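Local coordinates for protein 11S globulin (Wrightia tinctoria, PDB 5WXU) that probably serves as a hexameric seed storage protein and binds the plant hormone auxin (indole-3-acetic acid), at residues B[345-351]-B[414-420]; B[363-369]-B[392-398]; B[421-427]-B[449-455]. All coordinates share one frame; numbering follows the deposited sequence.

Contact 1: residues B[345-351]-B[414-420]. With PO4 (phosphate ion), chain O.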
loop_
_atom_site.group_PDB
_atom_site.type_symbol
_atom_site.label_atom_id
_atom_site.label_comp_id
_atom_site.label_asym_id
_atom_site.label_seq_id
_atom_site.Cartn_x
_atom_site.Cartn_y
_atom_site.Cartn_z
ATOM N N VAL B 345 30.514 4.565 15.861
ATOM C CA VAL B 345 31.280 4.656 14.625
ATOM C C VAL B 345 31.017 5.977 13.921
ATOM O O VAL B 345 29.909 6.481 13.958
ATOM C CB VAL B 345 31.025 3.469 13.682
ATOM C CG1 VAL B 345 31.515 2.181 14.340
ATOM C CG2 VAL B 345 29.590 3.373 13.271
ATOM N N PRO B 346 32.042 6.576 13.286
ATOM C CA PRO B 346 31.826 7.698 12.407
ATOM C C PRO B 346 30.837 7.312 11.285
ATOM O O PRO B 346 30.881 6.164 10.760
ATOM C CB PRO B 346 33.175 7.948 11.771
ATOM C CG PRO B 346 34.068 6.904 12.240
ATOM C CD PRO B 346 33.444 6.106 13.274
ATOM N N GLU B 347 29.965 8.246 10.950
ATOM C CA GLU B 347 28.855 7.921 10.050
ATOM C C GLU B 347 28.175 9.158 9.565
ATOM O O GLU B 347 28.556 10.240 9.915
ATOM C CB GLU B 347 27.787 7.011 10.785
ATOM C CG GLU B 347 26.974 7.648 11.928
ATOM C CD GLU B 347 26.347 6.658 12.923
ATOM O OE1 GLU B 347 26.547 5.413 12.847
ATOM O OE2 GLU B 347 25.619 7.164 13.808
ATOM N N TRP B 348 27.152 8.956 8.751
ATOM C CA TRP B 348 26.253 10.036 8.360
ATOM C C TRP B 348 24.851 9.455 8.286
ATOM O O TRP B 348 24.680 8.221 8.072
ATOM C CB TRP B 348 26.575 10.653 7.018
ATOM C CG TRP B 348 26.443 9.797 5.746
ATOM C CD1 TRP B 348 25.348 9.681 4.906
ATOM C CD2 TRP B 348 27.461 9.017 5.153
ATOM N NE1 TRP B 348 25.644 8.842 3.874
ATOM C CE2 TRP B 348 26.933 8.431 3.991
ATOM C CE3 TRP B 348 28.787 8.729 5.517
ATOM C CZ2 TRP B 348 27.687 7.597 3.161
ATOM C CZ3 TRP B 348 29.566 7.948 4.670
ATOM C CH2 TRP B 348 28.995 7.357 3.515
ATOM N N ASN B 349 23.915 10.342 8.413
ATOM C CA ASN B 349 22.489 10.016 8.248
ATOM C C ASN B 349 22.164 10.146 6.772
ATOM O O ASN B 349 22.336 11.219 6.146
ATOM C CB ASN B 349 21.662 10.996 9.039
ATOM C CG ASN B 349 21.877 10.899 10.537
ATOM O OD1 ASN B 349 21.851 9.822 11.110
ATOM N ND2 ASN B 349 22.063 12.033 11.174
ATOM N N ASN B 350 21.656 9.084 6.185
ATOM C CA ASN B 350 21.468 9.141 4.767
ATOM C C ASN B 350 20.075 9.695 4.364
ATOM O O ASN B 350 19.985 10.256 3.318
ATOM C CB ASN B 350 21.881 7.824 4.109
ATOM C CG ASN B 350 21.248 6.634 4.765
ATOM O OD1 ASN B 350 21.929 5.707 5.246
ATOM N ND2 ASN B 350 19.917 6.660 4.818
ATOM N N ASN B 351 19.080 9.656 5.248
ATOM C CA ASN B 351 17.727 10.042 4.874
ATOM C C ASN B 351 17.015 10.911 5.887
ATOM O O ASN B 351 15.794 10.830 5.993
ATOM C CB ASN B 351 16.903 8.757 4.593
ATOM C CG ASN B 351 16.791 7.820 5.781
ATOM O OD1 ASN B 351 17.362 8.076 6.836
ATOM N ND2 ASN B 351 16.004 6.745 5.641
ATOM N N ALA B 414 14.720 5.972 9.650
ATOM C CA ALA B 414 15.963 6.670 9.485
ATOM C C ALA B 414 17.136 5.667 9.592
ATOM O O ALA B 414 17.152 4.815 10.429
ATOM C CB ALA B 414 16.074 7.726 10.530
ATOM N N LYS B 415 18.101 5.801 8.699
ATOM C CA LYS B 415 19.242 4.889 8.678
ATOM C C LYS B 415 20.506 5.727 8.566
ATOM O O LYS B 415 20.457 6.872 8.079
ATOM C CB LYS B 415 19.179 3.940 7.515
ATOM C CG LYS B 415 18.267 2.740 7.751
ATOM C CD LYS B 415 17.992 1.985 6.442
ATOM C CE LYS B 415 16.992 2.676 5.510
ATOM N NZ LYS B 415 15.541 2.730 5.917
ATOM N N ALA B 416 21.569 5.157 9.082
ATOM C CA ALA B 416 22.857 5.818 9.068
ATOM C C ALA B 416 23.774 4.913 8.273
ATOM O O ALA B 416 23.521 3.708 8.103
ATOM C CB ALA B 416 23.354 6.005 10.449
ATOM N N THR B 417 24.846 5.503 7.789
ATOM C CA THR B 417 25.849 4.752 7.015
ATOM C C THR B 417 27.172 4.883 7.798
ATOM O O THR B 417 27.576 5.999 8.185
ATOM C CB THR B 417 25.979 5.305 5.614
ATOM O OG1 THR B 417 24.722 5.142 4.897
ATOM C CG2 THR B 417 27.066 4.587 4.891
ATOM N N ALA B 418 27.771 3.740 8.111
ATOM C CA ALA B 418 28.985 3.664 8.895
ATOM C C ALA B 418 30.225 3.734 7.994
ATOM O O ALA B 418 30.294 3.138 6.879
ATOM C CB ALA B 418 29.003 2.383 9.703
ATOM N N LEU B 419 31.247 4.367 8.536
ATOM C CA LEU B 419 32.574 4.388 7.953
ATOM C C LEU B 419 33.575 3.448 8.642
ATOM O O LEU B 419 34.717 3.316 8.183
ATOM C CB LEU B 419 33.096 5.827 8.029
ATOM C CG LEU B 419 32.520 6.798 6.992
ATOM C CD1 LEU B 419 32.792 8.207 7.414
ATOM C CD2 LEU B 419 33.210 6.476 5.669
ATOM N N VAL B 420 33.167 2.785 9.714
ATOM C CA VAL B 420 33.955 1.872 10.484
ATOM C C VAL B 420 33.074 0.710 10.884
ATOM O O VAL B 420 31.922 0.902 11.201
ATOM C CB VAL B 420 34.488 2.577 11.749
ATOM C CG1 VAL B 420 35.092 1.569 12.714
ATOM C CG2 VAL B 420 35.511 3.659 11.367
HETATM P P PO4 O . 13.928 -0.470 5.506
HETATM O O1 PO4 O . 12.412 -0.487 5.534
HETATM O O2 PO4 O . 14.572 0.339 6.581
HETATM O O3 PO4 O . 14.207 -1.968 5.683
HETATM O O4 PO4 O . 14.317 0.055 4.127
HETATM O O HOH W 1 19.234 9.051 8.228
#
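Thr417 lies alongside Trp348, pointing the same way. Its CB sits over one face of the indole, near the rim, 3.6 Å from Trp348 CE2. From CB, the methyl CG2 points over the six-membered ring, where it makes a CH-pi contact at 3.8 Å from the ring centroid. The hydroxyl points away from that ring. With chi1 of -63°, OG1 is anti to the carbonyl carbon, and it donates to OD1 of Asn350 at 2.9 Å. Asn350 has two conformers, so this bond, in the carbonyl plane on a lone pair, is less certain. Leu419 CG meets the same indole at its edge, 3.9 Å from CZ3.

The two strands are antiparallel neighbours in a sheet of the C-terminal cupin barrel. The backbone bond from Thr417 N to Trp348 O is short, at 2.7 Å. On the sheet face opposite Thr417 and Trp348, the CB of Ala416 packs against CD of Glu347.

Past the strands the two segments are joined by polar groups. Lys415 N donates to the side-chain OD1 of Asn351 at 3.0 Å, and a water, doubtfully placed, lies between that OD1 and Lys415 O. The Lys415 side chain bends twice near its end, which takes NZ to O2 of a phosphate ion at 2.7 Å. Trp348 NE1 donates to Gly165 of a second subunit, whose Tyr97 stacks on the indole.

Contact 2: residues B[363-369]-B[392-398]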
loop_
_atom_site.group_PDB
_atom_site.type_symbol
_atom_site.label_atom_id
_atom_site.label_comp_id
_atom_site.label_asym_id
_atom_site.label_seq_id
_atom_site.Cartn_x
_atom_site.Cartn_y
_atom_site.Cartn_z
ATOM N N GLY B 363 30.849 14.156 26.319
ATOM C CA GLY B 363 31.767 13.583 25.335
ATOM C C GLY B 363 32.260 14.581 24.324
ATOM O O GLY B 363 32.002 15.758 24.438
ATOM N N ARG B 364 32.991 14.096 23.322
ATOM C CA ARG B 364 33.464 14.868 22.227
ATOM C C ARG B 364 32.639 14.492 20.982
ATOM O O ARG B 364 32.440 13.344 20.715
ATOM C CB ARG B 364 34.916 14.496 21.906
ATOM C CG ARG B 364 35.577 15.292 20.817
ATOM C CD ARG B 364 37.038 14.874 20.602
ATOM N NE ARG B 364 37.662 15.533 19.471
ATOM C CZ ARG B 364 38.885 15.291 19.013
ATOM N NH1 ARG B 364 39.665 14.366 19.573
ATOM N NH2 ARG B 364 39.316 15.955 17.977
ATOM N N LEU B 365 32.204 15.505 20.271
ATOM C CA LEU B 365 31.530 15.422 18.985
ATOM C C LEU B 365 32.370 16.152 17.915
ATOM O O LEU B 365 32.753 17.290 18.056
ATOM C CB LEU B 365 30.110 16.024 19.103
ATOM C CG LEU B 365 29.364 16.197 17.767
ATOM C CD1 LEU B 365 28.902 14.850 17.242
ATOM C CD2 LEU B 365 28.194 17.140 18.004
ATOM N N GLN B 366 32.636 15.479 16.825
ATOM C CA GLN B 366 33.123 16.128 15.623
ATOM C C GLN B 366 32.146 15.951 14.469
ATOM O O GLN B 366 31.590 14.858 14.272
ATOM C CB GLN B 366 34.489 15.641 15.247
ATOM C CG GLN B 366 35.023 16.334 14.024
ATOM C CD GLN B 366 36.493 16.215 13.849
ATOM O OE1 GLN B 366 37.069 15.128 14.001
ATOM N NE2 GLN B 366 37.127 17.345 13.471
ATOM N N VAL B 367 31.906 17.054 13.781
ATOM C CA VAL B 367 31.021 17.065 12.623
ATOM C C VAL B 367 31.756 17.649 11.430
ATOM O O VAL B 367 32.428 18.707 11.562
ATOM C CB VAL B 367 29.814 17.918 12.859
ATOM C CG1 VAL B 367 28.826 17.793 11.692
ATOM C CG2 VAL B 367 29.143 17.536 14.151
ATOM N N GLY B 368 31.636 16.963 10.303
ATOM C CA GLY B 368 32.148 17.374 8.978
ATOM C C GLY B 368 30.998 17.643 7.957
ATOM O O GLY B 368 30.011 16.884 7.896
ATOM N N GLY B 369 31.131 18.703 7.180
ATOM C CA GLY B 369 30.168 19.042 6.123
ATOM C C GLY B 369 30.811 19.186 4.761
ATOM O O GLY B 369 31.590 18.323 4.307
ATOM N N TYR B 392 25.790 15.042 6.794
ATOM C CA TYR B 392 27.017 15.531 7.450
ATOM C C TYR B 392 27.654 14.337 8.183
ATOM O O TYR B 392 26.983 13.551 8.844
ATOM C CB TYR B 392 26.695 16.634 8.477
ATOM C CG TYR B 392 26.487 18.004 7.870
ATOM C CD1 TYR B 392 25.427 18.280 6.996
ATOM C CD2 TYR B 392 27.263 19.089 8.291
ATOM C CE1 TYR B 392 25.263 19.549 6.460
ATOM C CE2 TYR B 392 27.068 20.346 7.790
ATOM C CZ TYR B 392 26.051 20.593 6.917
ATOM O OH TYR B 392 25.866 21.845 6.449
ATOM N N VAL B 393 28.990 14.231 8.113
ATOM C CA VAL B 393 29.688 13.143 8.759
ATOM C C VAL B 393 29.928 13.492 10.218
ATOM O O VAL B 393 30.226 14.651 10.542
ATOM C CB VAL B 393 30.985 12.814 8.034
ATOM C CG1 VAL B 393 31.776 11.738 8.749
ATOM C CG2 VAL B 393 30.629 12.294 6.663
ATOM N N TYR B 394 29.774 12.523 11.098
ATOM C CA TYR B 394 30.026 12.798 12.528
ATOM C C TYR B 394 30.595 11.669 13.311
ATOM O O TYR B 394 30.322 10.506 13.015
ATOM C CB TYR B 394 28.771 13.306 13.237
ATOM C CG TYR B 394 27.577 12.365 13.237
ATOM C CD1 TYR B 394 26.876 12.123 12.081
ATOM C CD2 TYR B 394 27.060 11.875 14.406
ATOM C CE1 TYR B 394 25.762 11.334 12.085
ATOM C CE2 TYR B 394 25.932 11.058 14.427
ATOM C CZ TYR B 394 25.288 10.797 13.245
ATOM O OH TYR B 394 24.144 10.018 13.205
ATOM N N LEU B 395 31.326 12.020 14.364
ATOM C CA LEU B 395 31.965 11.051 15.286
ATOM C C LEU B 395 31.678 11.476 16.712
ATOM O O LEU B 395 31.882 12.628 16.993
ATOM C CB LEU B 395 33.498 11.188 15.285
ATOM C CG LEU B 395 34.270 10.743 14.095
ATOM C CD1 LEU B 395 34.325 11.900 13.128
ATOM C CD2 LEU B 395 35.641 10.218 14.550
ATOM N N LYS B 396 31.374 10.550 17.603
ATOM C CA LYS B 396 31.099 10.823 18.998
ATOM C C LYS B 396 31.997 9.901 19.832
ATOM O O LYS B 396 32.176 8.716 19.497
ATOM C CB LYS B 396 29.602 10.543 19.389
ATOM C CG LYS B 396 28.520 11.115 18.456
ATOM C CD LYS B 396 27.058 10.913 18.982
ATOM C CE LYS B 396 26.110 10.196 18.008
ATOM N NZ LYS B 396 24.863 10.994 17.714
ATOM N N GLN B 397 32.538 10.446 20.935
ATOM C CA GLN B 397 33.246 9.640 21.939
ATOM C C GLN B 397 32.829 10.124 23.306
ATOM O O GLN B 397 32.836 11.350 23.567
ATOM C CB GLN B 397 34.739 9.814 21.845
ATOM C CG GLN B 397 35.494 8.960 22.873
ATOM C CD GLN B 397 36.952 8.843 22.577
ATOM O OE1 GLN B 397 37.570 9.744 21.997
ATOM N NE2 GLN B 397 37.539 7.723 23.008
ATOM N N ALA B 398 32.509 9.190 24.158
ATOM C CA ALA B 398 32.074 9.536 25.533
ATOM C C ALA B 398 33.293 9.966 26.320
ATOM O O ALA B 398 34.427 9.487 26.084
ATOM C CB ALA B 398 31.445 8.378 26.243
#
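Leu365 and Lys396 lie side by side on one face of the strand pair, with Leu365 CD1 3.9 Å from the aliphatic CG of Lys396. The same methyl reaches CB of Tyr394 at 4.3 Å. Next along the strand, Val367 spreads its two methyls. Placed opposite the backbone N by chi1 (-174°), CG1 meets the edge of the Tyr392 ring at CD2, 4.0 Å away. CG2 turns to the CB of Tyr394. The Tyr394 ring itself stands off from strand 363-368, with CE of Lys396 at its edge. At the end of the pair, Gly369 CA packs against CD2 of Tyr392 at 3.6 Å.

The backbones between these groups form a regular antiparallel ladder. Three pairs, Arg364 with Gln397, Gln366 with Leu395 and Gly368 with Val393, each exchange two bonds. The straightest runs from Gly368 N to Val393 O, 2.7 Å with an angle of 175° at the hydrogen.

The other face is more polar. Here Leu395 packs its CD1 near CB of Gln366, 4.3 Å away, while Arg364 extends fully and carries its guanidinium away from the partner strand. There it forms salt bridges with Asp377 and with Asp230 of a second subunit. Gln366 accepts from the backbone of that same Asp230.

These are two antiparallel neighbours, not consecutive in the chain, in the wall of the C-terminal cupin barrel. Leu365, Tyr394 and Lys396 face inward, onto strands 385-388 and 402-409 of the other sheet. Strand 343-349 flanks 393-398 on one side, strands 376-377 and 379-381 flank 363-368 on the other, and the second subunit covers the Arg364 face.

Contact 3: residues B[421-427]-B[449-455]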
loop_
_atom_site.group_PDB
_atom_site.type_symbol
_atom_site.label_atom_id
_atom_site.label_comp_id
_atom_site.label_asym_id
_atom_site.label_seq_id
_atom_site.Cartn_x
_atom_site.Cartn_y
_atom_site.Cartn_z
ATOM N N GLY B 421 33.670 -0.477 11.006
ATOM C CA GLY B 421 32.969 -1.639 11.564
ATOM C C GLY B 421 32.454 -2.574 10.478
ATOM O O GLY B 421 32.639 -2.350 9.285
ATOM N N ARG B 422 31.767 -3.610 10.884
ATOM C CA ARG B 422 31.356 -4.678 9.935
ATOM C C ARG B 422 30.353 -4.238 8.942
ATOM O O ARG B 422 30.364 -4.773 7.837
ATOM C CB ARG B 422 30.885 -5.981 10.591
ATOM C CG ARG B 422 31.894 -6.483 11.555
ATOM C CD ARG B 422 31.696 -7.947 11.852
ATOM N NE ARG B 422 30.393 -8.399 12.290
ATOM C CZ ARG B 422 29.860 -8.265 13.524
ATOM N NH1 ARG B 422 30.463 -7.520 14.529
ATOM N NH2 ARG B 422 28.645 -8.829 13.745
ATOM N N THR B 423 29.569 -3.192 9.261
ATOM C CA THR B 423 28.588 -2.667 8.285
ATOM C C THR B 423 29.177 -1.451 7.480
ATOM O O THR B 423 28.460 -0.709 6.820
ATOM C CB THR B 423 27.326 -2.227 8.997
ATOM O OG1 THR B 423 27.661 -1.274 10.069
ATOM C CG2 THR B 423 26.626 -3.435 9.585
ATOM N N SER B 424 30.487 -1.262 7.526
ATOM C CA SER B 424 31.069 -0.081 6.900
ATOM C C SER B 424 30.975 -0.070 5.359
ATOM O O SER B 424 31.029 -1.081 4.663
ATOM C CB SER B 424 32.538 0.109 7.329
ATOM O OG SER B 424 33.413 -0.696 6.539
ATOM N N VAL B 425 30.827 1.131 4.848
ATOM C CA VAL B 425 30.968 1.393 3.412
ATOM C C VAL B 425 32.412 1.077 2.944
ATOM O O VAL B 425 32.604 0.656 1.838
ATOM C CB VAL B 425 30.496 2.825 3.140
ATOM C CG1 VAL B 425 31.377 3.825 3.800
ATOM C CG2 VAL B 425 30.506 3.083 1.658
ATOM N N ILE B 426 33.396 1.229 3.815
ATOM C CA ILE B 426 34.804 0.854 3.450
ATOM C C ILE B 426 34.877 -0.646 3.080
ATOM O O ILE B 426 35.402 -1.040 1.979
ATOM C CB ILE B 426 35.744 1.231 4.606
ATOM C CG1 ILE B 426 35.642 2.719 4.965
ATOM C CG2 ILE B 426 37.120 0.689 4.364
ATOM C CD1 ILE B 426 35.830 3.682 3.840
ATOM N N ARG B 427 34.245 -1.501 3.864
ATOM C CA ARG B 427 34.210 -2.942 3.616
ATOM C C ARG B 427 33.545 -3.291 2.292
ATOM O O ARG B 427 33.947 -4.213 1.622
ATOM C CB ARG B 427 33.477 -3.718 4.710
ATOM C CG ARG B 427 34.145 -3.762 6.085
ATOM C CD ARG B 427 33.530 -4.866 6.913
ATOM N NE ARG B 427 34.351 -5.085 8.109
ATOM C CZ ARG B 427 34.622 -6.259 8.653
ATOM N NH1 ARG B 427 34.175 -7.396 8.149
ATOM N NH2 ARG B 427 35.420 -6.297 9.727
ATOM N N LYS B 449 39.840 -1.817 6.351
ATOM C CA LYS B 449 38.639 -2.635 6.315
ATOM C C LYS B 449 38.309 -3.393 7.602
ATOM O O LYS B 449 37.129 -3.367 8.077
ATOM C CB LYS B 449 38.700 -3.662 5.159
ATOM C CG LYS B 449 38.193 -3.121 3.866
ATOM C CD LYS B 449 37.996 -4.209 2.818
ATOM C CE LYS B 449 37.496 -3.674 1.502
ATOM N NZ LYS B 449 36.676 -4.657 0.686
ATOM N N TYR B 450 39.336 -4.060 8.188
ATOM C CA TYR B 450 39.121 -5.084 9.203
ATOM C C TYR B 450 39.553 -4.864 10.635
ATOM O O TYR B 450 39.206 -5.675 11.472
ATOM C CB TYR B 450 39.691 -6.413 8.687
ATOM C CG TYR B 450 39.179 -6.784 7.323
ATOM C CD1 TYR B 450 37.813 -6.953 7.107
ATOM C CD2 TYR B 450 40.019 -6.956 6.225
ATOM C CE1 TYR B 450 37.319 -7.306 5.873
ATOM C CE2 TYR B 450 39.536 -7.285 4.962
ATOM C CZ TYR B 450 38.168 -7.456 4.780
ATOM O OH TYR B 450 37.630 -7.800 3.588
ATOM N N ASN B 451 40.241 -3.770 10.970
ATOM C CA ASN B 451 40.808 -3.602 12.328
ATOM C C ASN B 451 39.723 -3.498 13.407
ATOM O O ASN B 451 39.893 -4.040 14.489
ATOM C CB ASN B 451 41.798 -2.399 12.443
ATOM C CG ASN B 451 43.256 -2.753 12.012
ATOM O OD1 ASN B 451 43.500 -3.820 11.519
ATOM N ND2 ASN B 451 44.210 -1.846 12.253
ATOM N N ARG B 452 38.622 -2.833 13.107
ATOM C CA ARG B 452 37.444 -2.847 13.992
ATOM C C ARG B 452 36.407 -3.876 13.510
ATOM O O ARG B 452 35.849 -3.736 12.404
ATOM C CB ARG B 452 36.834 -1.471 14.056
ATOM C CG ARG B 452 37.785 -0.467 14.714
ATOM C CD ARG B 452 37.737 -0.657 16.206
ATOM N NE ARG B 452 38.039 0.583 16.826
ATOM C CZ ARG B 452 37.801 0.863 18.090
ATOM N NH1 ARG B 452 37.297 -0.042 18.928
ATOM N NH2 ARG B 452 38.151 2.049 18.491
ATOM N N GLU B 453 36.145 -4.865 14.359
ATOM C CA GLU B 453 35.201 -5.929 14.082
ATOM C C GLU B 453 33.832 -5.673 14.697
ATOM O O GLU B 453 32.935 -6.436 14.513
ATOM C CB GLU B 453 35.762 -7.298 14.539
ATOM C CG GLU B 453 36.863 -7.818 13.585
ATOM C CD GLU B 453 36.380 -7.963 12.117
ATOM O OE1 GLU B 453 35.205 -8.424 11.887
ATOM O OE2 GLU B 453 37.153 -7.583 11.186
ATOM N N GLU B 454 33.685 -4.565 15.397
ATOM C CA GLU B 454 32.402 -4.202 15.999
ATOM C C GLU B 454 31.441 -3.771 14.912
ATOM O O GLU B 454 31.856 -3.377 13.866
ATOM C CB GLU B 454 32.508 -3.019 16.969
ATOM C CG GLU B 454 33.436 -3.261 18.178
ATOM C CD GLU B 454 34.864 -2.685 18.012
ATOM O OE1 GLU B 454 35.468 -2.740 16.929
ATOM O OE2 GLU B 454 35.364 -2.147 18.997
ATOM N N ILE B 455 30.154 -3.790 15.249
ATOM C CA ILE B 455 29.122 -3.024 14.513
ATOM C C ILE B 455 28.681 -1.894 15.400
ATOM O O ILE B 455 28.193 -2.141 16.525
ATOM C CB ILE B 455 27.899 -3.897 14.161
ATOM C CG1 ILE B 455 28.315 -4.951 13.133
ATOM C CG2 ILE B 455 26.775 -3.063 13.624
ATOM C CD1 ILE B 455 27.232 -5.999 12.722
HETATM O O HOH W 2 36.397 -1.340 10.530
HETATM O O HOH W 3 35.700 -0.647 7.929
HETATM O O HOH W 4 35.260 -6.844 3.140
HETATM O O HOH W 5 35.028 -9.659 9.418
#
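Arg422 is gripped by Glu453 and Glu454 through their backbone oxygens. Its N donates to Glu454 O at 3.0 Å. Its NH1 donates to Glu453 O at 2.7 Å, nearly straight at 163°, with the oxygen in the guanidinium plane. A bend at chi3 (-53°) folds the chain back to reach it. CD1 of Ile455 covers one face of this guanidinium. The group has further partners: NH1 also bonds to Gln125 and NH2 to Glu122 of a third subunit, and NE to a bound glycol.

Arg427, in one of two conformers, pairs with Glu453. NH2 forms a salt bridge to OE2 at 2.6 Å, though the bond is bent and weak. A water joins NH1 to OE1 of the same carboxylate. The edge of Tyr450, at CD1, stands over the centre of the guanidinium, with the two planes close to perpendicular.

Lys449 NZ donates to Arg427 O at 2.9 Å, from above the carbonyl plane. It also bonds to Val429 O and forms a salt bridge with Asp146 of a second subunit, so three acceptors surround the ammonium group. Ser424 OG caps the following helix by accepting from Arg427 N at 2.9 Å. Gly421 N donates to a water that lies near both Lys449 O and Arg452 O.

Arg427 is an auxin-binding residue of this protein, although auxin is not bound there in this chain; a bound auxin does touch Arg422 and Thr423. The contact brings the two ends of a helical excursion together beside the C-terminal cupin barrel. Helix 425-428 starts it, and helix 431-438 adds Trp434, which donates to Ile426 O. Helix 442-450 brings Lys449 against 426-427, while the chain after it, 453-455, runs past the turn at 421-424.

Overall arrangement
All three contacts are largely buried in the hexamer and touch the second subunit. Contacts 1 and 2 belong to one sheet of the C-terminal cupin barrel. Their strands 343-349 and 393-399 are neighbours, joined by the bond between Glu347 O and Tyr394 N. Contact 2 is the more regular ladder, whose inner face mixes aliphatic groups with Lys396 and Tyr394. Contact 1 mixes a short ladder with side-chain bonds. Contact 3 lies further from the chain centre, where loops and helix ends meet. It relies on charged side chains, carbonyls and waters. Contact 1 leads into it, since strand 416-418 runs on to helix 425-428, and Ala418 O bonds to Val425 N. Contacts 2 and 3 do not touch.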